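Long-range contact in DNA repair protein RAD7 (Saccharomyces cerevisiae, PDB 5ZB2), which promotes, as a component of the global genome repair complex with RAD16 and ABF1, nucleotide excision repair of nontranscribed DNA: residues His209-Glu214 / Arg239-Asn244. Sequence-based numbering, arbitrary orientation. Where two conformers were deposited one is given.
Sequences HSLCIE and RKLVLN. With GOL (glycerol), chain G.
Leu-211 and Leu-241 run alongside each other, CD2 meeting CD1 at 4.1 Å, on the tightly packed face of strands 210-214 and 240-244. Further along, CD2 of Leu-243 packs against CB of Ile-213 (3.8 Å); Leu-230 of helix 224-234 packs on Leu-211 and Ile-227 on Leu-243. Backbone hydrogen bonds hold the parallel strands in register, and His-209 O accepts from both Arg-239 N and Lys-240 N.

On the mixed opposite face Ser-210, Cys-212, Val-242 and Asn-244 stay buried, but Lys-240 and Glu-214 are partly exposed. Lys-240 passes Ser-210 OG with CB at 3.4 Å. Glu-214 OE1 accepts a hydrogen bond from Asn-244 ND2 (2.8 Å), on its anti side but out of the carboxylate plane; Ser-272 and Glu-274 bind Asn-244 OD1. At the partly exposed strand entry, a bend at chi3 (-56°) folds the Arg-239 guanidinium flat over the His-209 ring, planes 20° apart. Glycerol, probably from the crystallisation liquor, bonds Ser-210 OG through O2 and Arg-239 NE through O1. Replacing His-209 by alanine is likely to deprive the guanidinium of its stacking surface and Ser-210 OG of its bond to ring ND1. Adjacent parallel strands with helix 224-234 behind them are characteristic of a leucine-rich-repeat solenoid.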
loop_
_atom_site.group_PDB
_atom_site.type_symbol
_atom_site.label_atom_id
_atom_site.label_comp_id
_atom_site.label_asym_id
_atom_site.label_seq_id
_atom_site.Cartn_x
_atom_site.Cartn_y
_atom_site.Cartn_z
ATOM N N HIS A 209 -29.297 2.124 -22.575
ATOM C CA HIS A 209 -30.170 3.188 -22.097
ATOM C C HIS A 209 -29.503 4.533 -21.831
ATOM O O HIS A 209 -30.235 5.514 -21.657
ATOM C CB HIS A 209 -30.890 2.738 -20.815
ATOM C CG HIS A 209 -29.971 2.318 -19.707
ATOM N ND1 HIS A 209 -29.252 3.221 -18.952
ATOM C CD2 HIS A 209 -29.671 1.094 -19.213
ATOM C CE1 HIS A 209 -28.543 2.570 -18.048
ATOM N NE2 HIS A 209 -28.778 1.277 -18.185
ATOM N N SER A 210 -28.173 4.638 -21.804
ATOM C CA SER A 210 -27.510 5.891 -21.441
ATOM C C SER A 210 -26.293 6.124 -22.324
ATOM O O SER A 210 -25.335 5.344 -22.287
ATOM C CB SER A 210 -27.093 5.887 -19.966
ATOM O OG SER A 210 -28.218 6.010 -19.116
ATOM N N LEU A 211 -26.323 7.211 -23.093
ATOM C CA LEU A 211 -25.217 7.621 -23.947
ATOM C C LEU A 211 -24.855 9.059 -23.626
ATOM O O LEU A 211 -25.724 9.938 -23.643
ATOM C CB LEU A 211 -25.574 7.509 -25.434
ATOM C CG LEU A 211 -24.491 8.051 -26.377
ATOM C CD1 LEU A 211 -23.280 7.146 -26.346
ATOM C CD2 LEU A 211 -25.016 8.205 -27.787
ATOM N N CYS A 212 -23.576 9.297 -23.336
ATOM C CA CYS A 212 -23.066 10.630 -23.033
ATOM C C CYS A 212 -21.828 10.886 -23.879
ATOM O O CYS A 212 -20.872 10.105 -23.833
ATOM C CB CYS A 212 -22.731 10.773 -21.545
ATOM S SG CYS A 212 -24.123 10.488 -20.431
ATOM N N ILE A 213 -21.848 11.974 -24.646
ATOM C CA ILE A 213 -20.700 12.401 -25.444
ATOM C C ILE A 213 -20.567 13.907 -25.269
ATOM O O ILE A 213 -21.516 14.646 -25.548
ATOM C CB ILE A 213 -20.842 12.050 -26.937
ATOM C CG1 ILE A 213 -21.030 10.540 -27.124
ATOM C CG2 ILE A 213 -19.620 12.543 -27.707
ATOM C CD1 ILE A 213 -21.275 10.105 -28.574
ATOM N N GLU A 214 -19.397 14.365 -24.816
ATOM C CA GLU A 214 -19.202 15.782 -24.534
ATOM C C GLU A 214 -17.864 16.261 -25.079
ATOM O O GLU A 214 -16.836 15.609 -24.880
ATOM C CB GLU A 214 -19.273 16.060 -23.031
ATOM C CG GLU A 214 -20.476 15.452 -22.342
ATOM C CD GLU A 214 -20.592 15.885 -20.892
ATOM O OE1 GLU A 214 -21.200 16.943 -20.632
ATOM O OE2 GLU A 214 -20.067 15.172 -20.011
ATOM N N ARG A 239 -32.813 5.997 -22.316
ATOM C CA ARG A 239 -33.359 6.805 -21.231
ATOM C C ARG A 239 -32.529 8.045 -20.922
ATOM O O ARG A 239 -33.027 8.948 -20.239
ATOM C CB ARG A 239 -33.495 5.962 -19.953
ATOM C CG ARG A 239 -34.309 4.684 -20.134
ATOM C CD ARG A 239 -34.712 4.074 -18.794
ATOM N NE ARG A 239 -33.563 3.810 -17.929
ATOM C CZ ARG A 239 -32.957 2.632 -17.795
ATOM N NH1 ARG A 239 -33.378 1.570 -18.467
ATOM N NH2 ARG A 239 -31.920 2.515 -16.976
ATOM N N LYS A 240 -31.289 8.119 -21.402
ATOM C CA LYS A 240 -30.421 9.266 -21.148
ATOM C C LYS A 240 -29.612 9.552 -22.401
ATOM O O LYS A 240 -28.810 8.713 -22.826
ATOM C CB LYS A 240 -29.492 8.994 -19.958
ATOM C CG LYS A 240 -28.488 10.102 -19.662
ATOM C CD LYS A 240 -27.636 9.758 -18.447
ATOM C CE LYS A 240 -26.776 10.926 -18.000
ATOM N NZ LYS A 240 -26.027 10.609 -16.751
ATOM N N LEU A 241 -29.814 10.732 -22.985
ATOM C CA LEU A 241 -29.044 11.172 -24.144
ATOM C C LEU A 241 -28.409 12.521 -23.839
ATOM O O LEU A 241 -29.119 13.503 -23.593
ATOM C CB LEU A 241 -29.929 11.266 -25.390
ATOM C CG LEU A 241 -29.216 11.717 -26.667
ATOM C CD1 LEU A 241 -28.147 10.715 -27.068
ATOM C CD2 LEU A 241 -30.215 11.924 -27.798
ATOM N N VAL A 242 -27.079 12.570 -23.873
ATOM C CA VAL A 242 -26.321 13.781 -23.577
ATOM C C VAL A 242 -25.308 13.987 -24.695
ATOM O O VAL A 242 -24.392 13.174 -24.866
ATOM C CB VAL A 242 -25.617 13.699 -22.210
ATOM C CG1 VAL A 242 -24.679 14.897 -21.995
ATOM C CG2 VAL A 242 -26.645 13.640 -21.083
ATOM N N LEU A 243 -25.474 15.069 -25.457
ATOM C CA LEU A 243 -24.555 15.441 -26.534
ATOM C C LEU A 243 -24.246 16.927 -26.366
ATOM O O LEU A 243 -24.980 17.780 -26.876
ATOM C CB LEU A 243 -25.153 15.147 -27.904
ATOM C CG LEU A 243 -25.549 13.698 -28.197
ATOM C CD1 LEU A 243 -26.365 13.618 -29.485
ATOM C CD2 LEU A 243 -24.312 12.812 -28.283
ATOM N N ASN A 244 -23.161 17.235 -25.660
ATOM C CA ASN A 244 -22.773 18.610 -25.376
ATOM C C ASN A 244 -21.508 18.967 -26.145
ATOM O O ASN A 244 -20.560 18.179 -26.207
ATOM C CB ASN A 244 -22.546 18.820 -23.878
ATOM C CG ASN A 244 -23.756 18.440 -23.040
ATOM O OD1 ASN A 244 -24.892 18.457 -23.517
ATOM N ND2 ASN A 244 -23.515 18.092 -21.780
HETATM C C1 GOL G . -30.500 5.403 -15.847
HETATM O O1 GOL G . -31.885 5.662 -15.935
HETATM C C2 GOL G . -29.733 6.724 -15.849
HETATM O O2 GOL G . -28.489 6.583 -16.502
HETATM C C3 GOL G . -30.565 7.802 -16.535
HETATM O O3 GOL G . -31.440 8.408 -15.609
#